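Local coordinates for protein restriction endonuclease Hpy99I (Helicobacter pylori, PDB 3GOX) that cuts DNA as a type II restriction endonuclease of the beta-beta-alpha-Me (His-Me finger) class, gripping its pseudopalindromic target as a dimer, at residues 131-143 with 167-179. Residues are numbered along the deposited sequence; the frame is centred on the assembly and turned at random. Where two conformers were deposited one is given.
With ZN (zinc ion), chain F; NA (sodium ion), chain G; nucleotides of chain D.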
# COMPACT_ATOMS: atom_id res chain seq x y z
N ALA A 131 7.78 15.41 16.92
CA ALA A 131 6.60 14.63 16.52
C ALA A 131 5.34 15.49 16.50
O ALA A 131 5.08 16.23 17.45
CB ALA A 131 6.42 13.47 17.47
N PRO A 132 4.56 15.41 15.42
CA PRO A 132 3.24 16.04 15.44
C PRO A 132 2.40 15.52 16.61
O PRO A 132 2.26 14.30 16.77
CB PRO A 132 2.64 15.59 14.10
CG PRO A 132 3.81 15.41 13.23
CD PRO A 132 4.83 14.78 14.12
N PRO A 133 1.86 16.43 17.44
CA PRO A 133 1.06 15.95 18.56
C PRO A 133 -0.18 15.14 18.14
O PRO A 133 -0.81 15.45 17.13
CB PRO A 133 0.66 17.24 19.29
CG PRO A 133 1.71 18.25 18.90
CD PRO A 133 2.00 17.90 17.46
N LYS A 134 -0.50 14.10 18.90
CA LYS A 134 -1.76 13.38 18.73
C LYS A 134 -2.90 14.39 18.79
O LYS A 134 -2.91 15.29 19.62
CB LYS A 134 -1.92 12.31 19.81
CG LYS A 134 -3.34 11.80 20.04
CD LYS A 134 -3.84 10.91 18.90
CE LYS A 134 -4.46 9.64 19.47
NZ LYS A 134 -3.46 8.88 20.29
N GLY A 135 -3.86 14.26 17.87
CA GLY A 135 -4.99 15.18 17.84
C GLY A 135 -4.70 16.54 17.23
O GLY A 135 -5.55 17.41 17.28
N SER A 136 -3.52 16.75 16.67
CA SER A 136 -3.23 17.97 15.94
C SER A 136 -3.62 17.85 14.48
O SER A 136 -3.75 16.75 13.94
CB SER A 136 -1.76 18.38 16.04
OG SER A 136 -0.91 17.44 15.46
N VAL A 137 -3.81 18.99 13.84
CA VAL A 137 -4.03 19.04 12.40
C VAL A 137 -2.68 19.03 11.67
O VAL A 137 -1.85 19.92 11.86
CB VAL A 137 -4.88 20.25 12.01
CG1 VAL A 137 -5.01 20.33 10.48
CG2 VAL A 137 -6.24 20.19 12.69
N PHE A 138 -2.49 17.99 10.86
CA PHE A 138 -1.25 17.70 10.16
C PHE A 138 -1.50 17.76 8.65
O PHE A 138 -2.59 17.42 8.19
CB PHE A 138 -0.83 16.28 10.54
CG PHE A 138 0.42 15.78 9.87
CD1 PHE A 138 1.66 16.23 10.28
CD2 PHE A 138 0.35 14.83 8.86
CE1 PHE A 138 2.81 15.76 9.67
CE2 PHE A 138 1.50 14.35 8.27
CZ PHE A 138 2.72 14.81 8.67
N THR A 139 -0.49 18.18 7.89
CA THR A 139 -0.51 18.12 6.42
C THR A 139 0.69 17.29 6.00
O THR A 139 1.83 17.65 6.23
CB THR A 139 -0.50 19.52 5.79
OG1 THR A 139 -1.55 20.30 6.38
CG2 THR A 139 -0.72 19.42 4.28
N CYS A 140 0.44 16.15 5.36
CA CYS A 140 1.54 15.27 4.98
C CYS A 140 2.42 15.91 3.92
O CYS A 140 1.92 16.48 2.95
CB CYS A 140 1.00 13.93 4.48
SG CYS A 140 2.28 12.73 4.00
N PRO A 141 3.74 15.88 4.12
CA PRO A 141 4.61 16.55 3.15
C PRO A 141 4.69 15.89 1.77
O PRO A 141 5.20 16.51 0.83
CB PRO A 141 5.98 16.56 3.83
CG PRO A 141 5.95 15.51 4.84
CD PRO A 141 4.50 15.34 5.27
N ILE A 142 4.19 14.66 1.65
CA ILE A 142 4.25 13.95 0.37
C ILE A 142 2.92 14.09 -0.36
O ILE A 142 2.83 14.79 -1.37
CB ILE A 142 4.68 12.49 0.54
CG1 ILE A 142 6.07 12.42 1.18
CG2 ILE A 142 4.67 11.76 -0.83
CD1 ILE A 142 6.58 11.03 1.43
N CYS A 143 1.87 13.49 0.20
CA CYS A 143 0.56 13.49 -0.44
C CYS A 143 -0.23 14.78 -0.26
O CYS A 143 -1.25 14.96 -0.92
CB CYS A 143 -0.28 12.31 0.05
SG CYS A 143 -0.80 12.43 1.77
N ARG A 167 14.10 10.47 8.05
CA ARG A 167 13.61 11.38 7.03
C ARG A 167 12.60 12.28 7.73
O ARG A 167 13.01 13.04 8.60
CB ARG A 167 13.08 10.61 5.81
CG ARG A 167 14.20 9.78 5.17
CD ARG A 167 13.93 9.39 3.72
NE ARG A 167 13.01 8.27 3.64
CZ ARG A 167 13.25 7.09 3.07
NH1 ARG A 167 14.40 6.84 2.46
NH2 ARG A 167 12.31 6.16 3.11
N GLU A 168 11.31 12.18 7.42
CA GLU A 168 10.28 13.02 8.05
C GLU A 168 9.13 12.21 8.59
O GLU A 168 8.98 11.01 8.28
CB GLU A 168 9.75 14.08 7.06
CG GLU A 168 10.85 15.02 6.56
CD GLU A 168 10.43 15.94 5.42
OE1 GLU A 168 9.22 16.22 5.26
OE2 GLU A 168 11.34 16.43 4.71
N TRP A 169 8.32 12.87 9.41
CA TRP A 169 7.01 12.37 9.79
C TRP A 169 6.11 12.47 8.58
O TRP A 169 5.91 13.55 8.03
CB TRP A 169 6.43 13.17 10.97
CG TRP A 169 7.08 12.82 12.27
CD1 TRP A 169 8.16 13.43 12.85
CD2 TRP A 169 6.69 11.77 13.17
NE1 TRP A 169 8.46 12.83 14.04
CE2 TRP A 169 7.57 11.81 14.27
CE3 TRP A 169 5.67 10.81 13.16
CZ2 TRP A 169 7.47 10.92 15.34
CZ3 TRP A 169 5.57 9.92 14.21
CH2 TRP A 169 6.47 9.99 15.29
N ILE A 170 5.56 11.32 8.18
CA ILE A 170 4.68 11.23 7.01
C ILE A 170 3.51 10.29 7.37
O ILE A 170 3.56 9.56 8.37
CB ILE A 170 5.42 10.70 5.73
CG1 ILE A 170 5.98 9.29 5.93
CG2 ILE A 170 6.54 11.67 5.30
CD1 ILE A 170 6.62 8.70 4.66
N CYS A 171 2.46 10.29 6.55
CA CYS A 171 1.34 9.39 6.82
C CYS A 171 1.70 7.94 6.47
O CYS A 171 2.56 7.69 5.63
CB CYS A 171 0.05 9.87 6.13
SG CYS A 171 -0.05 9.54 4.35
N ASP A 172 1.05 7.01 7.16
CA ASP A 172 1.27 5.56 6.96
C ASP A 172 0.96 5.16 5.52
O ASP A 172 1.64 4.30 4.97
CB ASP A 172 0.40 4.79 7.98
CG ASP A 172 0.53 3.26 7.86
OD1 ASP A 172 1.48 2.70 8.41
OD2 ASP A 172 -0.39 2.62 7.30
N SER A 173 -0.04 5.78 4.92
CA SER A 173 -0.37 5.50 3.52
C SER A 173 0.83 5.79 2.61
O SER A 173 1.23 4.94 1.80
CB SER A 173 -1.58 6.34 3.12
OG SER A 173 -1.92 6.20 1.76
N CYS A 174 1.42 6.97 2.74
CA CYS A 174 2.60 7.32 1.95
C CYS A 174 3.79 6.43 2.26
O CYS A 174 4.50 6.01 1.36
CB CYS A 174 2.99 8.79 2.17
SG CYS A 174 1.90 9.92 1.26
N ASN A 175 4.01 6.13 3.54
CA ASN A 175 5.15 5.32 3.94
C ASN A 175 5.09 3.92 3.32
O ASN A 175 6.09 3.40 2.81
CB ASN A 175 5.22 5.22 5.46
CG ASN A 175 6.49 4.56 5.94
OD1 ASN A 175 7.58 5.00 5.61
ND2 ASN A 175 6.35 3.49 6.72
N THR A 176 3.90 3.33 3.33
CA THR A 176 3.71 2.00 2.78
C THR A 176 3.67 2.02 1.25
O THR A 176 3.85 0.98 0.61
CB THR A 176 2.47 1.31 3.39
OG1 THR A 176 1.31 2.14 3.26
CG2 THR A 176 2.75 0.98 4.86
N GLY A 177 3.47 3.20 0.66
CA GLY A 177 3.66 3.42 -0.77
C GLY A 177 5.12 3.48 -1.17
O GLY A 177 5.53 2.90 -2.19
N LEU A 178 5.94 4.20 -0.40
CA LEU A 178 7.39 4.25 -0.64
C LEU A 178 7.94 2.84 -0.72
O LEU A 178 8.76 2.53 -1.59
CB LEU A 178 8.13 4.99 0.49
CG LEU A 178 7.78 6.47 0.71
CD1 LEU A 178 8.62 7.07 1.83
CD2 LEU A 178 7.94 7.24 -0.54
N GLY A 179 7.52 1.97 0.19
CA GLY A 179 8.06 0.60 0.23
C GLY A 179 7.68 -0.25 -0.96
O GLY A 179 8.45 -1.14 -1.39
ZN ZN F . 0.88 11.17 2.95
NA NA G . 9.74 4.21 5.49
P DG D 7 8.55 -2.47 3.06
OP1 DG D 7 9.81 -2.16 2.35
OP2 DG D 7 8.37 -3.80 3.70
O5' DG D 7 8.34 -1.36 4.18
C5' DG D 7 8.26 0.01 3.81
C4' DG D 7 7.86 0.85 5.00
O4' DG D 7 6.60 0.35 5.53
C3' DG D 7 8.82 0.84 6.19
O3' DG D 7 8.67 2.07 6.90
C2' DG D 7 8.30 -0.32 7.02
C1' DG D 7 6.80 -0.20 6.83
N9 DG D 7 6.07 -1.47 6.91
C8 DG D 7 6.57 -2.71 6.59
N7 DG D 7 5.72 -3.68 6.82
C5 DG D 7 4.59 -3.04 7.31
C6 DG D 7 3.35 -3.57 7.77
O6 DG D 7 3.01 -4.76 7.87
N1 DG D 7 2.48 -2.57 8.17
C2 DG D 7 2.76 -1.22 8.16
N2 DG D 7 1.77 -0.41 8.58
N3 DG D 7 3.92 -0.71 7.76
C4 DG D 7 4.78 -1.67 7.35
P DC D 6 5.61 -6.59 -0.04
OP1 DC D 6 6.62 -6.57 -1.12
OP2 DC D 6 5.65 -7.67 0.98
O5' DC D 6 5.69 -5.20 0.73
C5' DC D 6 5.69 -3.97 0.01
C4' DC D 6 5.30 -2.84 0.92
O4' DC D 6 3.92 -2.98 1.33
C3' DC D 6 6.07 -2.82 2.23
O3' DC D 6 7.35 -2.20 2.03
C2' DC D 6 5.15 -2.01 3.13
C1' DC D 6 3.75 -2.33 2.58
N1 DC D 6 2.92 -3.20 3.43
C2 DC D 6 1.63 -2.79 3.76
O2 DC D 6 1.20 -1.72 3.28
N3 DC D 6 0.87 -3.56 4.57
C4 DC D 6 1.35 -4.72 5.03
N4 DC D 6 0.56 -5.44 5.83
C5 DC D 6 2.66 -5.18 4.70
C6 DC D 6 3.40 -4.39 3.90
O HOH W 1 9.19 3.37 3.38
O HOH W 2 11.96 3.32 4.93
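C140 and I170 bring the two backbones nearest, CA to CA 5.5 Å, where the end of strand 137-139 and the turn after it meet the end of the strand that runs into helix 172-179. A131 comes up beside W169 (CA to CA 7.1 Å), this time through side-chain packing; between these two meeting points the type II turn P133 to S136 swings clear of 167-179. Across the contact C171 N donates to C140 SG at 3.5 Å, nearly straight at 171°; I142 N reaches the same sulfur, so two N-H groups and the metal grip this thiolate. The SG atoms of C140, C143, C171 and C174 bind one zinc ion at 2.3 to 2.4 Å. C171 SG, set between its backbone N and carbonyl carbon (chi1 78°), also takes the N-H of C174 and so caps the helix. I142 packs its CD1 against I170 CG2 at 3.9 Å and leans with CB on C174 SG. P141 lays CG against that same I170 methyl and meets E168 OE1, while E168 OE2 is hydrogen-bonded to Y198 OH of the second subunit. F138 turns its ring edge to the backbone, CZ lying 3.5 Å from W169 O. Over one face of W169 come P132 CD, 3.6 Å from the centroid of the five-membered ring, and A131 CA farther off its normal, both CH-pi contacts; A131 CB reaches the six-membered ring at CZ2. This Cys4 zinc site of two CxxC pairs joins the turn to the strand-helix junction of the beta-beta-alpha-Me finger, whose helix carries N175 to metal and DNA: N175 OD1, D158 OD1 and DG7 O3' of chain D bind the sodium ion, and N175 ND2 donates to that O3'. Strand 146-148 pairs with 137-139, finger strand 155-159 with 166-171, and Y194 of the second subunit packs on I170.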